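Local coordinates for malonate decarboxylase subunit alpha (Acinetobacter baumannii ATCC 17978, PDB 6MPR), which probably serves as the acyl-carrier-protein transferase subunit of malonate decarboxylase, loading malonyl groups onto the carrier protein in exchange for acetyl, at residues I307-I310 with W314-S317; Q46-V51 with S76-Q81; A253-Y258 with E528-R533; T142-Y147 with M352-G357; E101-F106 with S127-D132. All coordinates share one frame; numbering follows the deposited sequence.

Contact 1 of 5, residues I307-I310 with W314-S317; sequences IPAI and WVES
A309 offers its carbonyl oxygen to two successive amides beyond the turn, and this polar grip holds W314 and V315 against the helix end. The bond from W314 N to A309 O is 3.0 Å long and runs nearly along the C=O axis, although the angle at the hydrogen is only 138°, so the bond is not straight. V315 N adds a second, weak bond to A309 O at 3.4 Å. The same oxygen lies 3.4 Å from W314 CB and near the plane of the indole, at its edge. The short helix 307-311 links strand 297-299 to strand 317-319, its parallel neighbour at the border of the mixed sheet, so these bonds belong to the second half of a beta-alpha-beta unit. A water spans the backbones further on, donating to I310 O and, at 2.6 Å, to V315 O. Apolar contacts come from V315, whose side chain faces the helix. V315 CG2, beside its own backbone N, reaches A309 CB at 3.7 Å, while V315 CB rests 3.8 Å from I310 CG1, the two side chains meeting at a slant. Farther out, the I310 side chain packs on Y330 and on W20 of the second subunit.

Contact 2 of 5, residues Q46-V51 with S76-Q81; sequences QDIIKV and SRSLAQ
I48 and S78 form the inner half of this contact, with an isoleucine methyl lying against a serine side chain. I48 CG2 comes within 3.3 Å of S78 OG and 3.9 Å of S78 CB, while CG1 of the same isoleucine stays about 4.1 Å from both serine atoms. Both branches of I48 thus face S78, CG2 the closer, a pose made possible because CG1 stands opposite the backbone N (chi1 -175°) and CG2 takes the crowded position between N and the carbonyl carbon. Nearer the surface, I49 extends its longer branch toward Q81 of the facing segment: CG1 passes 3.8 Å from S78 O, and the terminal CD1 reaches Q81 CB at 3.7 Å, crossing the glutamine side chain at an angle.

The serine hydroxyl is not left to the isoleucine alone, since S78 OG is hydrogen-bonded to F74 O one turn earlier; a polar atom facing an apolar methyl is thereby satisfied within its own helix. Q81 is set in place by a backbone bond, Q81 N to S78 O at 2.9 Å. I48 also packs on F74 and L75, and on the far side of the same helix L79 packs on L90 and M92 of strand 90-94. Helix 48-55 leads into strand 61-64, and helix 73-79 joins that strand to its parallel neighbour 90-94. Neighbouring helices packed side by side on one parallel sheet are consistent with a layered, Rossmann-like alpha/beta fold.

Contact 3 of 5, residues A253-Y258 with E528-R533; sequences AIRGIY and EDLGIR
L530 fits its branched end against G256, and here the contact is close. L530 CD2 lies 3.8 Å from G256 CA and CD1 of the same leucine 4.1 Å from it, the bare backbone of the glycine letting both methyls settle directly on the helix. The helix is distorted at this point: Y258 N bonds to A253 O at 2.9 Å, closing a wide pi-type turn, while the bond from I257 N to A253 O is weak. G256 O is engaged by the hydroxyl of Y483.

Toward solvent the fit is looser. The R255 and L530 side chains run alongside one another with opposed directions, R255 CG being 4.0 Å from L530 CB. R255 NE stands 3.5 Å from L530 O, which approaches the guanidinium obliquely, and the guanidinium finds its strong partner in E259 of its own helix, through a salt bridge from NH1. I532 barely touches R255 and instead packs on L248, M251, M252 and Y284. The contact seats the 3-10 turn that follows border strand 524-525 on helix 244-261, the helix leading into strand 265-268, and so belongs to the helical layer flanking the mixed sheet of an alpha/beta domain.

Contact 4 of 5, residues T142-Y147 with M352-G357; sequences TYIELY and MCQLAG
I144 lays its CG2 methyl over the start of the Q354 side chain, 3.4 Å from Q354 CB. This is a helix-helix crossing, at -122° between the short axes, that joins two alpha/beta units: helix 143-149 follows strand 136-140 at the border of the parallel sheet, and helix 350-359 leads into strand 363-366 of the mixed one. I144 carries CG1 between its backbone N and carbonyl carbon (chi1 62°), leaving CG2 to face the glutamine while CD1 reaches L355 CD1 at 4.3 Å.

Beyond this methyl contact the Q354 chain bends at its second torsion, bringing the amide toward the beginning of the opposite helix. NE2 of Q354 stands at the edge of the Y143 ring, near its plane and 4.2 Å from Y143 CD2. A water then ties the helices together, donating to Q354 OE1 at 2.8 Å and to T142 OG1 at 2.9 Å and accepting from I144 N at 3.0 Å. Q354 OE1 has a second partner in N393 ND2, which helps fix the amide's rotation. The second subunit closes over this helix start, where its R402 N and H403 ND1 bond to E145 OE1. The other carboxylate oxygen, E145 OE2, accepts T142 N at 3.0 Å in a nearly straight bond (161° at the hydrogen), met on its anti side and somewhat out of the carboxylate plane.

Contact 5 of 5, residues E101-F106 with S127-D132; sequences EHLDLF and SQLIED
A single leucine methyl set against one turn of a neighbouring helix makes this apolar contact, in which L129 of helix 125-131 meets L103 and F106 of helix 100-107, both packed on the parallel beta sheet. The joint is small, burying 122 Å² in all, yet all three residues are buried. L129 CD1 does the touching: it lies 3.8 Å from L103 O, 4.0 Å from L103 CB and 4.1 Å from F106 CB, so the methyl rests in the shallow notch between two residues a turn apart. With its second torsion extended (chi2 168°), L129 pushes CD1 straight out from its own helix toward that notch.

The backbone oxygen beneath the methyl is already engaged. F106 N bonds to L103 O at 3.0 Å, a three-residue spacing tighter than the usual alpha-helical one, and the F106 ring presents its edge to the same oxygen, which lies in the ring plane. The CB of F106 is directed at L129, whereas the ring turns off toward the sheet. There the phenyl group packs on M92, A111 and L114, while L129 itself leans on L135.

A salt bridge from D104 to R125 adds a polar tie between the two helices. Helix 100-107 connects strands 90-94 and 111-116, and helix 125-131 connects 111-116 with border strand 136-140, so the contact joins the helices of consecutive beta-alpha-beta crossovers, with helix 73-79 on the far flank of helix 100-107, against L105 and H102.

In the fold
The five contacts are spread along a chain built on two beta sheets flanked by helices, one parallel and one mixed. Contacts 2 and 5 belong to the parallel sheet and share a border: their centres lie about 20 Å apart, S76 OG and E101 OE1 stand 2.5 Å apart in a probable hydrogen bond, and A80 packs on L105. Contacts 1 and 3 flank the mixed sheet, about 7 Å apart at their nearest atoms. Contact 4 bridges the two parts, with its centre about 9 Å from that of the chain and its nearest atoms about 9 Å from contact 1 and 11 Å from contact 5. Contacts 1 and 4 also meet the second subunit. Contacts 2 and 3, about 55 Å apart between centres, lie on opposite sides of the chain's centre.

Contact 1 of 5, residues I307-I310 with W314-S317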
# COMPACT_ATOMS: atom_id res chain seq x y z
N ILE A 307 14.53 10.95 -20.68
CA ILE A 307 14.68 10.43 -22.05
C ILE A 307 16.12 10.00 -22.36
O ILE A 307 16.31 8.89 -22.87
CB ILE A 307 14.11 11.42 -23.07
CG1 ILE A 307 12.58 11.49 -22.92
CG2 ILE A 307 14.50 11.02 -24.49
CD1 ILE A 307 11.92 12.51 -23.82
N PRO A 308 17.15 10.80 -22.08
CA PRO A 308 18.51 10.33 -22.41
C PRO A 308 18.91 9.06 -21.66
O PRO A 308 19.55 8.17 -22.24
CB PRO A 308 19.39 11.54 -22.04
CG PRO A 308 18.48 12.71 -22.21
CD PRO A 308 17.16 12.22 -21.66
N ALA A 309 18.53 8.94 -20.39
CA ALA A 309 18.80 7.72 -19.63
C ALA A 309 18.07 6.51 -20.21
O ALA A 309 18.58 5.39 -20.15
CB ALA A 309 18.41 7.93 -18.16
N ILE A 310 16.85 6.71 -20.74
CA ILE A 310 16.17 5.61 -21.42
C ILE A 310 16.89 5.27 -22.71
O ILE A 310 17.17 4.10 -23.00
CB ILE A 310 14.70 5.96 -21.70
CG1 ILE A 310 13.94 6.17 -20.39
CG2 ILE A 310 14.05 4.85 -22.52
CD1 ILE A 310 12.57 6.78 -20.63
N TRP A 314 20.05 2.87 -19.69
CA TRP A 314 20.13 2.79 -18.23
C TRP A 314 18.83 2.30 -17.63
O TRP A 314 18.83 1.53 -16.66
CB TRP A 314 20.45 4.15 -17.62
CG TRP A 314 21.84 4.59 -17.83
CD1 TRP A 314 22.38 5.06 -18.99
CD2 TRP A 314 22.89 4.62 -16.86
NE1 TRP A 314 23.70 5.37 -18.81
CE2 TRP A 314 24.04 5.12 -17.50
CE3 TRP A 314 22.96 4.28 -15.50
CZ2 TRP A 314 25.26 5.26 -16.84
CZ3 TRP A 314 24.17 4.42 -14.85
CH2 TRP A 314 25.30 4.91 -15.52
N VAL A 315 17.71 2.74 -18.19
CA VAL A 315 16.40 2.59 -17.57
C VAL A 315 15.74 1.34 -18.14
O VAL A 315 15.36 1.32 -19.32
CB VAL A 315 15.52 3.82 -17.82
CG1 VAL A 315 14.14 3.60 -17.21
CG2 VAL A 315 16.17 5.08 -17.24
N GLU A 316 15.56 0.33 -17.29
CA GLU A 316 14.99 -0.94 -17.73
C GLU A 316 13.48 -1.01 -17.61
O GLU A 316 12.83 -1.66 -18.43
CB GLU A 316 15.64 -2.09 -16.95
CG GLU A 316 17.10 -2.24 -17.43
CD GLU A 316 17.92 -3.23 -16.64
OE1 GLU A 316 19.16 -3.18 -16.78
OE2 GLU A 316 17.34 -4.06 -15.90
N SER A 317 12.91 -0.32 -16.62
CA SER A 317 11.48 -0.38 -16.40
C SER A 317 11.04 0.89 -15.68
O SER A 317 11.76 1.41 -14.82
CB SER A 317 11.10 -1.62 -15.58
OG SER A 317 11.57 -1.50 -14.25
O HOH W 1 16.48 1.71 -21.58

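Contact 2 of 5, residues Q46-V51 with S76-Q81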
# COMPACT_ATOMS: atom_id res chain seq x y z
N GLN A 46 -25.81 19.81 -20.76
CA GLN A 46 -26.51 21.00 -20.29
C GLN A 46 -27.24 20.77 -18.97
O GLN A 46 -27.59 21.75 -18.30
CB GLN A 46 -27.49 21.48 -21.37
CG GLN A 46 -28.43 20.39 -21.90
CD GLN A 46 -27.83 19.57 -23.05
OE1 GLN A 46 -26.63 19.37 -23.13
NE2 GLN A 46 -28.70 19.10 -23.95
N ASP A 47 -27.46 19.52 -18.58
CA ASP A 47 -28.30 19.22 -17.42
C ASP A 47 -27.51 18.78 -16.19
O ASP A 47 -28.10 18.25 -15.25
CB ASP A 47 -29.32 18.14 -17.77
CG ASP A 47 -30.25 18.56 -18.89
OD1 ASP A 47 -30.62 19.75 -18.96
OD2 ASP A 47 -30.60 17.69 -19.71
N ILE A 48 -26.20 19.02 -16.17
CA ILE A 48 -25.35 18.45 -15.13
C ILE A 48 -25.68 19.03 -13.75
O ILE A 48 -25.67 18.31 -12.75
CB ILE A 48 -23.87 18.63 -15.51
CG1 ILE A 48 -22.94 17.94 -14.49
CG2 ILE A 48 -23.51 20.12 -15.64
CD1 ILE A 48 -23.12 16.44 -14.41
N ILE A 49 -25.99 20.33 -13.68
CA ILE A 49 -26.18 20.95 -12.37
C ILE A 49 -27.43 20.40 -11.69
O ILE A 49 -27.41 20.05 -10.50
CB ILE A 49 -26.24 22.49 -12.48
CG1 ILE A 49 -24.84 23.05 -12.74
CG2 ILE A 49 -26.84 23.07 -11.20
CD1 ILE A 49 -24.83 24.46 -13.31
N LYS A 50 -28.53 20.30 -12.43
CA LYS A 50 -29.75 19.74 -11.88
C LYS A 50 -29.53 18.29 -11.46
O LYS A 50 -30.05 17.85 -10.43
CB LYS A 50 -30.89 19.84 -12.90
CG LYS A 50 -32.22 19.30 -12.39
CD LYS A 50 -32.87 20.26 -11.40
CE LYS A 50 -34.24 19.77 -10.96
NZ LYS A 50 -34.88 20.74 -10.03
N VAL A 51 -28.76 17.54 -12.24
CA VAL A 51 -28.55 16.14 -11.89
C VAL A 51 -27.66 16.02 -10.64
O VAL A 51 -27.91 15.17 -9.78
CB VAL A 51 -27.96 15.37 -13.09
CG1 VAL A 51 -27.54 13.97 -12.66
CG2 VAL A 51 -29.00 15.28 -14.22
N SER A 76 -16.26 19.67 -11.18
CA SER A 76 -15.99 20.56 -10.06
C SER A 76 -16.55 21.96 -10.32
O SER A 76 -17.13 22.56 -9.41
CB SER A 76 -14.48 20.61 -9.75
OG SER A 76 -13.72 21.03 -10.87
N ARG A 77 -16.41 22.49 -11.55
CA ARG A 77 -17.01 23.79 -11.86
C ARG A 77 -18.52 23.73 -11.73
O ARG A 77 -19.16 24.68 -11.26
CB ARG A 77 -16.61 24.26 -13.26
CG ARG A 77 -15.16 24.73 -13.39
CD ARG A 77 -14.84 25.24 -14.81
NE ARG A 77 -14.48 24.17 -15.74
CZ ARG A 77 -15.27 23.75 -16.73
NH1 ARG A 77 -16.45 24.32 -16.93
NH2 ARG A 77 -14.88 22.78 -17.54
N SER A 78 -19.12 22.60 -12.14
CA SER A 78 -20.57 22.46 -12.06
C SER A 78 -21.01 22.34 -10.61
O SER A 78 -21.99 22.99 -10.20
CB SER A 78 -21.04 21.24 -12.87
OG SER A 78 -20.78 21.36 -14.26
N LEU A 79 -20.31 21.54 -9.81
CA LEU A 79 -20.67 21.40 -8.40
C LEU A 79 -20.67 22.76 -7.70
O LEU A 79 -21.56 23.06 -6.89
CB LEU A 79 -19.71 20.43 -7.71
CG LEU A 79 -20.02 20.10 -6.25
CD1 LEU A 79 -21.36 19.39 -6.14
CD2 LEU A 79 -18.92 19.23 -5.66
N ALA A 80 -19.69 23.61 -8.02
CA ALA A 80 -19.62 24.94 -7.43
C ALA A 80 -20.74 25.87 -7.88
O ALA A 80 -20.88 26.95 -7.31
CB ALA A 80 -18.26 25.58 -7.74
N GLN A 81 -21.53 25.48 -8.89
CA GLN A 81 -22.68 26.26 -9.35
C GLN A 81 -24.01 25.73 -8.83
O GLN A 81 -25.06 26.30 -9.15
CB GLN A 81 -22.72 26.30 -10.88
CG GLN A 81 -21.51 26.97 -11.50
CD GLN A 81 -21.33 28.40 -11.02
OE1 GLN A 81 -22.29 29.18 -11.01
NE2 GLN A 81 -20.11 28.75 -10.62

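Contact 3 of 5, residues A253-Y258 with E528-R533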
# COMPACT_ATOMS: atom_id res chain seq x y z
N ALA A 253 25.04 12.66 -5.28
CA ALA A 253 24.02 11.62 -5.15
C ALA A 253 24.43 10.34 -5.86
O ALA A 253 24.26 9.24 -5.33
CB ALA A 253 22.67 12.12 -5.69
N ILE A 254 24.97 10.46 -7.07
CA ILE A 254 25.28 9.26 -7.86
C ILE A 254 26.46 8.52 -7.26
O ILE A 254 26.43 7.29 -7.10
CB ILE A 254 25.55 9.64 -9.32
CG1 ILE A 254 24.26 10.12 -9.97
CG2 ILE A 254 26.18 8.45 -10.06
CD1 ILE A 254 24.41 10.77 -11.34
N ARG A 255 27.52 9.25 -6.95
CA ARG A 255 28.74 8.65 -6.43
C ARG A 255 28.59 8.27 -4.96
O ARG A 255 28.92 7.14 -4.56
CB ARG A 255 29.88 9.64 -6.64
CG ARG A 255 31.24 9.19 -6.17
CD ARG A 255 31.95 8.37 -7.22
NE ARG A 255 33.31 8.06 -6.80
CZ ARG A 255 34.04 7.07 -7.29
NH1 ARG A 255 33.53 6.26 -8.22
NH2 ARG A 255 35.27 6.87 -6.84
N GLY A 256 28.07 9.18 -4.15
CA GLY A 256 28.04 8.99 -2.72
C GLY A 256 26.83 8.25 -2.16
O GLY A 256 26.84 7.92 -0.98
N ILE A 257 25.80 8.02 -2.97
CA ILE A 257 24.62 7.29 -2.51
C ILE A 257 24.28 6.12 -3.43
O ILE A 257 24.25 4.96 -3.00
CB ILE A 257 23.40 8.23 -2.37
CG1 ILE A 257 23.76 9.46 -1.51
CG2 ILE A 257 22.24 7.47 -1.74
CD1 ILE A 257 22.58 10.42 -1.28
N TYR A 258 24.02 6.40 -4.71
CA TYR A 258 23.55 5.34 -5.61
C TYR A 258 24.63 4.29 -5.82
O TYR A 258 24.38 3.08 -5.67
CB TYR A 258 23.12 5.90 -6.97
CG TYR A 258 21.91 6.83 -6.97
CD1 TYR A 258 21.23 7.14 -5.80
CD2 TYR A 258 21.47 7.39 -8.17
CE1 TYR A 258 20.12 8.00 -5.84
CE2 TYR A 258 20.37 8.23 -8.20
CZ TYR A 258 19.71 8.53 -7.04
OH TYR A 258 18.64 9.38 -7.11
N GLU A 528 35.19 16.84 -2.24
CA GLU A 528 36.55 16.33 -2.40
C GLU A 528 36.68 14.89 -1.91
O GLU A 528 37.46 14.11 -2.49
CB GLU A 528 37.54 17.23 -1.66
CG GLU A 528 37.04 17.76 -0.34
CD GLU A 528 36.64 19.23 -0.41
OE1 GLU A 528 37.42 20.07 0.08
OE2 GLU A 528 35.55 19.53 -0.97
N ASP A 529 35.94 14.51 -0.86
CA ASP A 529 35.98 13.15 -0.34
C ASP A 529 35.40 12.12 -1.30
O ASP A 529 35.62 10.92 -1.11
CB ASP A 529 35.22 13.05 0.99
CG ASP A 529 35.71 14.05 2.03
OD1 ASP A 529 36.94 14.18 2.21
OD2 ASP A 529 34.87 14.71 2.68
N LEU A 530 34.64 12.55 -2.30
CA LEU A 530 34.12 11.66 -3.32
C LEU A 530 34.89 11.77 -4.64
O LEU A 530 34.45 11.21 -5.64
CB LEU A 530 32.63 11.93 -3.55
CG LEU A 530 31.69 11.78 -2.35
CD1 LEU A 530 30.33 12.39 -2.66
CD2 LEU A 530 31.53 10.32 -1.94
N GLY A 531 36.01 12.48 -4.65
CA GLY A 531 36.75 12.69 -5.88
C GLY A 531 36.11 13.70 -6.82
O GLY A 531 36.31 13.62 -8.03
N ILE A 532 35.34 14.64 -6.29
CA ILE A 532 34.60 15.58 -7.12
C ILE A 532 35.17 16.98 -6.91
O ILE A 532 35.21 17.48 -5.78
CB ILE A 532 33.09 15.55 -6.81
CG1 ILE A 532 32.53 14.18 -7.16
CG2 ILE A 532 32.36 16.64 -7.59
CD1 ILE A 532 31.12 13.93 -6.63
N ARG A 533 35.63 17.59 -8.00
CA ARG A 533 35.99 19.00 -8.01
C ARG A 533 34.76 19.82 -8.37
O ARG A 533 34.05 19.50 -9.33
CB ARG A 533 37.12 19.26 -9.01

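Contact 4 of 5, residues T142-Y147 with M352-G357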
# COMPACT_ATOMS: atom_id res chain seq x y z
N THR A 142 -1.13 11.10 3.21
CA THR A 142 -0.45 10.76 1.96
C THR A 142 -1.44 10.01 1.07
O THR A 142 -2.45 9.51 1.54
CB THR A 142 0.84 9.95 2.23
OG1 THR A 142 1.61 9.79 1.02
CG2 THR A 142 0.57 8.59 2.85
N TYR A 143 -1.19 10.00 -0.25
CA TYR A 143 -2.21 9.57 -1.21
C TYR A 143 -2.82 8.21 -0.86
O TYR A 143 -4.04 8.08 -0.71
CB TYR A 143 -1.64 9.49 -2.63
CG TYR A 143 -1.32 10.81 -3.28
CD1 TYR A 143 -2.22 11.88 -3.25
CD2 TYR A 143 -0.10 10.99 -3.94
CE1 TYR A 143 -1.90 13.08 -3.86
CE2 TYR A 143 0.21 12.18 -4.54
CZ TYR A 143 -0.69 13.21 -4.51
OH TYR A 143 -0.37 14.40 -5.11
N ILE A 144 -1.99 7.17 -0.78
CA ILE A 144 -2.59 5.85 -0.63
C ILE A 144 -3.14 5.64 0.77
O ILE A 144 -3.98 4.76 0.96
CB ILE A 144 -1.62 4.70 -0.99
CG1 ILE A 144 -0.40 4.70 -0.07
CG2 ILE A 144 -1.26 4.79 -2.47
CD1 ILE A 144 0.49 3.49 -0.29
N GLU A 145 -2.71 6.43 1.76
CA GLU A 145 -3.40 6.46 3.05
C GLU A 145 -4.83 6.96 2.89
O GLU A 145 -5.78 6.39 3.45
CB GLU A 145 -2.61 7.34 4.03
CG GLU A 145 -3.23 7.54 5.40
CD GLU A 145 -2.49 8.62 6.20
OE1 GLU A 145 -2.72 8.75 7.42
OE2 GLU A 145 -1.69 9.38 5.58
N LEU A 146 -5.02 8.03 2.12
CA LEU A 146 -6.36 8.54 1.90
C LEU A 146 -7.21 7.51 1.14
O LEU A 146 -8.36 7.27 1.50
CB LEU A 146 -6.31 9.88 1.15
CG LEU A 146 -7.65 10.60 0.91
CD1 LEU A 146 -8.29 11.00 2.22
CD2 LEU A 146 -7.47 11.83 0.03
N TYR A 147 -6.64 6.87 0.10
CA TYR A 147 -7.42 5.85 -0.60
C TYR A 147 -7.87 4.75 0.36
O TYR A 147 -8.96 4.19 0.21
CB TYR A 147 -6.63 5.18 -1.73
CG TYR A 147 -5.94 6.07 -2.73
CD1 TYR A 147 -6.39 7.35 -3.00
CD2 TYR A 147 -4.81 5.60 -3.44
CE1 TYR A 147 -5.73 8.16 -3.90
CE2 TYR A 147 -4.15 6.40 -4.34
CZ TYR A 147 -4.61 7.68 -4.57
OH TYR A 147 -3.97 8.49 -5.47
N MET A 352 -1.04 1.67 -7.29
CA MET A 352 -0.06 0.60 -7.45
C MET A 352 1.37 1.14 -7.45
O MET A 352 2.28 0.53 -6.86
CB MET A 352 -0.36 -0.18 -8.73
CG MET A 352 0.57 -1.36 -9.02
SD MET A 352 0.00 -2.17 -10.55
CE MET A 352 -1.45 -3.02 -9.94
N CYS A 353 1.57 2.29 -8.08
CA CYS A 353 2.90 2.87 -8.15
C CYS A 353 3.36 3.37 -6.79
O CYS A 353 4.51 3.17 -6.41
CB CYS A 353 2.89 3.99 -9.18
SG CYS A 353 4.50 4.43 -9.80
N GLN A 354 2.47 4.04 -6.04
CA GLN A 354 2.82 4.46 -4.68
C GLN A 354 3.10 3.26 -3.78
O GLN A 354 4.03 3.30 -2.97
CB GLN A 354 1.69 5.30 -4.09
CG GLN A 354 1.66 6.74 -4.58
CD GLN A 354 2.73 7.59 -3.94
OE1 GLN A 354 3.08 7.39 -2.77
NE2 GLN A 354 3.27 8.54 -4.69
N LEU A 355 2.31 2.19 -3.91
CA LEU A 355 2.59 0.98 -3.14
C LEU A 355 3.98 0.44 -3.45
O LEU A 355 4.74 0.08 -2.54
CB LEU A 355 1.53 -0.08 -3.43
CG LEU A 355 1.47 -1.22 -2.40
CD1 LEU A 355 1.22 -0.66 -0.99
CD2 LEU A 355 0.39 -2.21 -2.81
N ALA A 356 4.34 0.35 -4.73
CA ALA A 356 5.69 -0.09 -5.08
C ALA A 356 6.73 0.88 -4.56
O ALA A 356 7.81 0.46 -4.12
CB ALA A 356 5.83 -0.25 -6.60
N GLY A 357 6.42 2.18 -4.59
CA GLY A 357 7.36 3.15 -4.05
C GLY A 357 7.64 2.93 -2.58
O GLY A 357 8.73 3.26 -2.10
O HOH W 2 0.88 7.87 -1.08

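Contact 5 of 5, residues E101-F106 with S127-D132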
# COMPACT_ATOMS: atom_id res chain seq x y z
N GLU A 101 -12.12 26.46 -8.08
CA GLU A 101 -13.48 26.12 -7.68
C GLU A 101 -13.51 25.08 -6.56
O GLU A 101 -14.53 24.96 -5.87
CB GLU A 101 -14.30 25.65 -8.89
CG GLU A 101 -13.95 24.27 -9.46
CD GLU A 101 -12.87 24.32 -10.54
OE1 GLU A 101 -12.61 23.28 -11.19
OE2 GLU A 101 -12.28 25.41 -10.74
N HIS A 102 -12.42 24.33 -6.34
CA HIS A 102 -12.39 23.42 -5.20
C HIS A 102 -12.59 24.18 -3.90
O HIS A 102 -13.41 23.81 -3.06
CB HIS A 102 -11.07 22.65 -5.14
CG HIS A 102 -10.86 21.73 -6.28
ND1 HIS A 102 -9.63 21.18 -6.56
CD2 HIS A 102 -11.71 21.25 -7.22
CE1 HIS A 102 -9.72 20.41 -7.63
NE2 HIS A 102 -10.98 20.43 -8.05
N LEU A 103 -11.84 25.27 -3.74
CA LEU A 103 -11.97 26.05 -2.52
C LEU A 103 -13.21 26.94 -2.56
O LEU A 103 -13.76 27.25 -1.50
CB LEU A 103 -10.68 26.84 -2.29
CG LEU A 103 -9.51 25.88 -2.06
CD1 LEU A 103 -8.19 26.61 -1.84
CD2 LEU A 103 -9.79 24.94 -0.89
N ASP A 104 -13.69 27.31 -3.76
CA ASP A 104 -14.95 28.04 -3.85
C ASP A 104 -16.11 27.27 -3.21
O ASP A 104 -17.05 27.89 -2.69
CB ASP A 104 -15.30 28.36 -5.31
CG ASP A 104 -14.29 29.30 -5.99
OD1 ASP A 104 -13.41 29.88 -5.32
OD2 ASP A 104 -14.39 29.45 -7.23
N LEU A 105 -16.05 25.93 -3.21
CA LEU A 105 -17.11 25.15 -2.57
C LEU A 105 -17.27 25.51 -1.10
O LEU A 105 -18.39 25.52 -0.57
CB LEU A 105 -16.81 23.65 -2.68
CG LEU A 105 -16.78 23.07 -4.09
CD1 LEU A 105 -16.18 21.66 -4.06
CD2 LEU A 105 -18.19 23.07 -4.69
N PHE A 106 -16.16 25.79 -0.41
CA PHE A 106 -16.24 26.12 1.00
C PHE A 106 -16.66 27.57 1.21
O PHE A 106 -17.51 27.86 2.06
CB PHE A 106 -14.90 25.82 1.67
CG PHE A 106 -14.52 24.36 1.56
CD1 PHE A 106 -13.84 23.88 0.44
CD2 PHE A 106 -14.87 23.46 2.55
CE1 PHE A 106 -13.51 22.53 0.32
CE2 PHE A 106 -14.55 22.12 2.44
CZ PHE A 106 -13.86 21.65 1.32
N SER A 127 -5.72 27.99 4.75
CA SER A 127 -5.55 28.61 6.07
C SER A 127 -6.56 29.72 6.30
O SER A 127 -7.10 29.86 7.40
CB SER A 127 -4.13 29.16 6.23
OG SER A 127 -3.22 28.11 6.53
N GLN A 128 -6.83 30.52 5.27
CA GLN A 128 -7.76 31.63 5.44
C GLN A 128 -9.19 31.12 5.59
O GLN A 128 -9.97 31.68 6.38
CB GLN A 128 -7.65 32.61 4.26
CG GLN A 128 -8.45 33.91 4.42
CD GLN A 128 -8.03 34.76 5.62
OE1 GLN A 128 -8.87 35.19 6.42
NE2 GLN A 128 -6.73 35.01 5.75
N LEU A 129 -9.56 30.07 4.86
CA LEU A 129 -10.91 29.51 5.01
C LEU A 129 -11.10 28.88 6.38
O LEU A 129 -12.18 28.95 6.97
CB LEU A 129 -11.20 28.50 3.90
CG LEU A 129 -11.46 29.10 2.52
CD1 LEU A 129 -11.45 28.02 1.44
CD2 LEU A 129 -12.76 29.92 2.50
N ILE A 130 -10.05 28.24 6.91
CA ILE A 130 -10.11 27.72 8.28
C ILE A 130 -10.30 28.86 9.28
O ILE A 130 -11.17 28.81 10.16
CB ILE A 130 -8.85 26.91 8.60
CG1 ILE A 130 -8.85 25.59 7.83
CG2 ILE A 130 -8.75 26.66 10.11
CD1 ILE A 130 -7.45 24.93 7.69
N GLU A 131 -9.48 29.91 9.16
CA GLU A 131 -9.60 31.05 10.06
C GLU A 131 -10.98 31.69 9.98
O GLU A 131 -11.48 32.19 10.99
CB GLU A 131 -8.52 32.08 9.75
CG GLU A 131 -8.61 33.36 10.58
CD GLU A 131 -7.64 34.43 10.11
OE1 GLU A 131 -6.42 34.17 10.12
OE2 GLU A 131 -8.10 35.52 9.70
N ASP A 132 -11.60 31.67 8.81
CA ASP A 132 -12.93 32.24 8.63
C ASP A 132 -14.05 31.27 8.98
O ASP A 132 -15.22 31.64 8.85
CB ASP A 132 -13.10 32.74 7.19
CG ASP A 132 -12.27 33.98 6.90
OD1 ASP A 132 -11.93 34.72 7.85
OD2 ASP A 132 -11.96 34.24 5.72